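PDB 3NPG: heavy-metal chelation domain-containing protein from Pyrococcus horikoshii, which is of unknown function but may chelate heavy-metal ions. Local coordinates for residues E19-V24 with S93-D98; W34-G39 with R43-A48. One frame throughout, in Å; residues are numbered along the deposited sequence.

How the contacts relate
Contact 1 and contact 2 share one piece of architecture: strands 22-27 and 32-38 are neighbours in a three-stranded antiparallel sheet, and the centres of the two contacts lie about 7 Å apart. Contact 2 is the more buried, a hairpin pairing of 34-39 with 43-48 held by backbone hydrogen bonds and lined on its two faces by apolar side chains, with charged groups only near its turn. Contact 1 is partly buried and purely side-chain in character, a leucine of 19-24 set against two tyrosines at the end of helix 79-96. The two join where Val-24 and Lys-22 pair with Leu-36 and Glu-38, and where the Tyr-95 hydroxyl packs near Gly-39.

Contact 1 of 2, residues E19-V24 with S93-D98; sequences EDLKLV and SQYYID
Leu-21 meets Tyr-95 and Tyr-96 with its two methyl branches, one for each ring. From CB the side chain sends CG beside the backbone N and anti to the carbonyl carbon (chi1 -69°), which carries the fork toward the helix end. CG itself comes only loosely near the Tyr-96 hydroxyl, at 4.2 Å from OH. Beyond it the branches part. CD2 sits over the middle of the Tyr-95 ring, 3.5 Å from its centroid and 6° off the ring normal, a CH-pi contact in which the methyl faces all six ring carbons almost evenly. CD1 reaches Tyr-96 CE2 at 3.6 Å, approaching that ring obliquely. The tyrosines also meet each other: Tyr-95 CD2 lies 3.4 Å above the plane of the Tyr-96 ring, over its centre, while Tyr-96 CD2 lies at the Tyr-95 edge, so the two rings and the leucine form one apolar cluster. The polar ends turn to other partners: Tyr-95 OH is hydrogen-bonded to Glu-41 N, and Tyr-96 OH makes a weak bond to Leu-17 O. Asp-20 skirts the cluster, its CB 4.2 Å from Tyr-96 OH. An alanine at Tyr-95 is likely to leave the CD2 methyl of Leu-21 without the ring face it rests on and Glu-41 N without its hydroxyl partner. Leu-67 also touches Leu-21, from helix 67-72. The arrangement is plain apolar packing of the last turn of helix 79-96 on the loop residue that leads into strand 22-27, at the rim of the three-stranded sheet.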
# COMPACT_ATOMS: atom_id res chain seq x y z
N GLU A 19 16.96 -14.42 33.04
CA GLU A 19 16.81 -15.42 34.10
C GLU A 19 16.22 -14.84 35.38
O GLU A 19 15.32 -15.45 35.98
CB GLU A 19 18.15 -16.11 34.39
N ASP A 20 16.70 -13.65 35.80
CA ASP A 20 16.23 -13.01 37.04
C ASP A 20 15.14 -11.95 36.78
O ASP A 20 14.81 -11.19 37.69
CB ASP A 20 17.41 -12.40 37.82
CG ASP A 20 18.43 -13.43 38.28
OD1 ASP A 20 18.02 -14.46 38.88
OD2 ASP A 20 19.65 -13.19 38.11
N LEU A 21 14.57 -11.92 35.56
CA LEU A 21 13.51 -10.97 35.20
C LEU A 21 12.19 -11.68 34.90
O LEU A 21 12.19 -12.80 34.39
CB LEU A 21 13.93 -10.12 33.99
CG LEU A 21 15.05 -9.12 34.22
CD1 LEU A 21 15.59 -8.62 32.92
CD2 LEU A 21 14.57 -7.95 35.07
N LYS A 22 11.06 -11.03 35.22
CA LYS A 22 9.73 -11.59 35.00
C LYS A 22 8.88 -10.65 34.14
O LYS A 22 9.03 -9.43 34.23
CB LYS A 22 9.02 -11.86 36.34
CG LYS A 22 9.61 -13.02 37.13
CD LYS A 22 8.80 -13.32 38.38
N LEU A 23 7.97 -11.22 33.34
CA LEU A 23 7.05 -10.44 32.51
C LEU A 23 5.92 -9.85 33.38
O LEU A 23 5.27 -10.58 34.12
CB LEU A 23 6.46 -11.33 31.39
CG LEU A 23 5.42 -10.67 30.47
CD1 LEU A 23 6.04 -9.59 29.61
CD2 LEU A 23 4.74 -11.71 29.60
N VAL A 24 5.71 -8.53 33.29
CA VAL A 24 4.63 -7.85 34.02
C VAL A 24 3.42 -7.64 33.11
O VAL A 24 2.33 -8.11 33.42
CB VAL A 24 5.12 -6.50 34.64
CG1 VAL A 24 3.96 -5.74 35.28
CG2 VAL A 24 6.24 -6.73 35.65
N SER A 93 17.24 -5.51 28.12
CA SER A 93 18.37 -4.62 27.88
C SER A 93 18.27 -3.32 28.67
O SER A 93 19.25 -2.89 29.25
CB SER A 93 18.49 -4.30 26.39
OG SER A 93 18.66 -5.48 25.62
N GLN A 94 17.07 -2.71 28.70
CA GLN A 94 16.83 -1.45 29.42
C GLN A 94 16.98 -1.59 30.94
O GLN A 94 17.24 -0.61 31.63
CB GLN A 94 15.45 -0.86 29.05
CG GLN A 94 15.37 -0.36 27.61
CD GLN A 94 16.19 0.88 27.40
OE1 GLN A 94 15.79 1.97 27.79
NE2 GLN A 94 17.32 0.75 26.73
N TYR A 95 16.83 -2.83 31.45
CA TYR A 95 17.03 -3.12 32.87
C TYR A 95 18.53 -3.15 33.19
O TYR A 95 18.94 -2.66 34.25
CB TYR A 95 16.37 -4.47 33.23
CG TYR A 95 16.46 -4.83 34.70
CD1 TYR A 95 15.49 -4.40 35.61
CD2 TYR A 95 17.48 -5.65 35.18
CE1 TYR A 95 15.55 -4.75 36.96
CE2 TYR A 95 17.56 -6.00 36.53
CZ TYR A 95 16.59 -5.54 37.42
OH TYR A 95 16.67 -5.90 38.74
N TYR A 96 19.36 -3.70 32.27
CA TYR A 96 20.79 -3.87 32.48
C TYR A 96 21.67 -2.82 31.77
O TYR A 96 22.90 -2.84 31.93
CB TYR A 96 21.22 -5.29 32.08
CG TYR A 96 20.62 -6.37 32.94
CD1 TYR A 96 21.03 -6.55 34.26
CD2 TYR A 96 19.71 -7.28 32.42
CE1 TYR A 96 20.50 -7.56 35.05
CE2 TYR A 96 19.18 -8.31 33.20
CZ TYR A 96 19.58 -8.44 34.52
OH TYR A 96 19.06 -9.45 35.30
N ILE A 97 21.06 -1.89 31.00
CA ILE A 97 21.80 -0.87 30.23
C ILE A 97 22.65 0.06 31.13
O ILE A 97 22.14 0.61 32.11
CB ILE A 97 20.87 -0.08 29.24
CG1 ILE A 97 21.69 0.72 28.20
CG2 ILE A 97 19.87 0.82 29.99
CD1 ILE A 97 22.18 -0.09 27.03
N ASP A 98 23.95 0.21 30.81
CA ASP A 98 24.85 1.12 31.51
C ASP A 98 25.17 2.28 30.59
O ASP A 98 25.80 2.09 29.54
CB ASP A 98 26.14 0.39 31.94
CG ASP A 98 27.07 1.20 32.84
OD1 ASP A 98 26.65 2.29 33.31
OD2 ASP A 98 28.18 0.72 33.13

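Contact 2 of 2, residues W34-G39 with R43-A48; sequences WVLVEG and RALGVA
The Trp-34 indole meets Leu-45 obliquely, CE3 lying 3.7 Å from the CD1 methyl, while Leu-36 N from its own strand sits at the ring edge, in plane. The other flat groups lie near the turn. The planes of the Glu-38 carboxylate and the Arg-43 guanidinium stand 74° apart, with Glu-38 CD at the guanidinium edge; Glu-38 OE2 to Arg-43 NE is a long salt bridge of 3.7 Å, probably a loose electrostatic attraction. Arg-43 runs extended from CG to NE, which carries NH1 over toward Leu-36 CD2. With CG between the backbone N and the carbonyl carbon (chi1 56°), Trp-34 swings its indole away from Val-47 and leaves CB against Val-47 CG1 at 3.7 Å. Leu-36 and Leu-45 cross at about a right angle, their CD1 methyls 3.9 Å apart. On the other face Val-37 CG2 meets Ala-44 CB, and Gly-46 stands opposite Val-35. Two hydrogen-bonded pairs stitch the backbones: Val-35 with Gly-46, where Val-35 N lies 2.8 Å from Gly-46 O, and Val-37 with Ala-44, each bonded in both directions. The strands run antiparallel at 160° in a beta hairpin. Helix 223-232 covers the face carrying Trp-34, Leu-36 and Leu-45 through Ile-223, Leu-227 and Lys-231; helix 79-96 lies on the face of Val-35, Val-37 and Ala-44 through Ala-87, Ala-91 and Tyr-95. Strand 22-27 flanks strand 32-38 on its other side, placing the latter at the centre of the three-stranded sheet.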
# COMPACT_ATOMS: atom_id res chain seq x y z
N TRP A 34 5.17 -2.94 23.15
CA TRP A 34 5.95 -2.79 24.37
C TRP A 34 5.89 -4.01 25.27
O TRP A 34 4.91 -4.76 25.24
CB TRP A 34 5.54 -1.52 25.14
CG TRP A 34 4.08 -1.46 25.48
CD1 TRP A 34 3.10 -0.85 24.76
CD2 TRP A 34 3.46 -1.99 26.65
NE1 TRP A 34 1.89 -0.97 25.41
CE2 TRP A 34 2.09 -1.66 26.58
CE3 TRP A 34 3.92 -2.72 27.76
CZ2 TRP A 34 1.17 -2.04 27.57
CZ3 TRP A 34 3.02 -3.10 28.73
CH2 TRP A 34 1.66 -2.77 28.63
N VAL A 35 6.94 -4.21 26.06
CA VAL A 35 7.03 -5.30 27.03
C VAL A 35 7.53 -4.73 28.35
O VAL A 35 8.61 -4.11 28.40
CB VAL A 35 7.94 -6.46 26.52
CG1 VAL A 35 8.31 -7.41 27.65
CG2 VAL A 35 7.26 -7.23 25.38
N LEU A 36 6.72 -4.86 29.41
CA LEU A 36 7.09 -4.38 30.74
C LEU A 36 7.64 -5.54 31.59
O LEU A 36 7.00 -6.59 31.68
CB LEU A 36 5.86 -3.74 31.43
CG LEU A 36 6.11 -3.06 32.79
CD1 LEU A 36 7.15 -1.95 32.67
CD2 LEU A 36 4.81 -2.51 33.36
N VAL A 37 8.86 -5.38 32.13
CA VAL A 37 9.50 -6.42 32.95
C VAL A 37 9.82 -5.92 34.35
O VAL A 37 9.86 -4.71 34.57
CB VAL A 37 10.75 -7.05 32.26
CG1 VAL A 37 10.37 -7.72 30.94
CG2 VAL A 37 11.85 -6.00 32.05
N GLU A 38 10.07 -6.84 35.30
CA GLU A 38 10.41 -6.47 36.67
C GLU A 38 11.51 -7.36 37.24
O GLU A 38 11.47 -8.59 37.09
CB GLU A 38 9.17 -6.51 37.57
CG GLU A 38 9.39 -5.94 38.96
CD GLU A 38 8.14 -5.79 39.80
OE1 GLU A 38 7.21 -6.62 39.64
OE2 GLU A 38 8.10 -4.86 40.64
N GLY A 39 12.47 -6.73 37.92
CA GLY A 39 13.55 -7.42 38.61
C GLY A 39 13.63 -7.01 40.07
O GLY A 39 12.74 -6.32 40.58
N ARG A 43 11.53 -1.95 37.71
CA ARG A 43 10.92 -2.27 36.41
C ARG A 43 11.66 -1.63 35.22
O ARG A 43 12.39 -0.65 35.39
CB ARG A 43 9.43 -1.84 36.40
CG ARG A 43 8.54 -2.73 37.24
CD ARG A 43 7.09 -2.32 37.14
NE ARG A 43 6.22 -3.24 37.88
CZ ARG A 43 4.90 -3.11 37.96
NH1 ARG A 43 4.28 -2.11 37.34
NH2 ARG A 43 4.18 -3.99 38.65
N ALA A 44 11.45 -2.19 34.01
CA ALA A 44 12.05 -1.67 32.78
C ALA A 44 11.09 -1.86 31.62
O ALA A 44 10.45 -2.91 31.50
CB ALA A 44 13.36 -2.39 32.49
N LEU A 45 10.98 -0.84 30.76
CA LEU A 45 10.07 -0.90 29.62
C LEU A 45 10.84 -0.95 28.30
O LEU A 45 11.63 -0.07 28.00
CB LEU A 45 9.10 0.30 29.64
CG LEU A 45 7.92 0.25 28.65
CD1 LEU A 45 7.01 -0.94 28.92
CD2 LEU A 45 7.12 1.52 28.72
N GLY A 46 10.61 -2.02 27.54
CA GLY A 46 11.21 -2.19 26.23
C GLY A 46 10.19 -2.03 25.13
O GLY A 46 9.04 -2.47 25.28
N VAL A 47 10.58 -1.37 24.02
CA VAL A 47 9.66 -1.14 22.90
C VAL A 47 10.25 -1.62 21.58
O VAL A 47 11.46 -1.70 21.44
CB VAL A 47 9.17 0.34 22.82
CG1 VAL A 47 8.31 0.71 24.02
CG2 VAL A 47 10.35 1.30 22.67
N ALA A 48 9.37 -1.95 20.63
CA ALA A 48 9.77 -2.34 19.27
C ALA A 48 8.72 -1.85 18.31
O ALA A 48 7.53 -2.13 18.50
CB ALA A 48 9.93 -3.84 19.17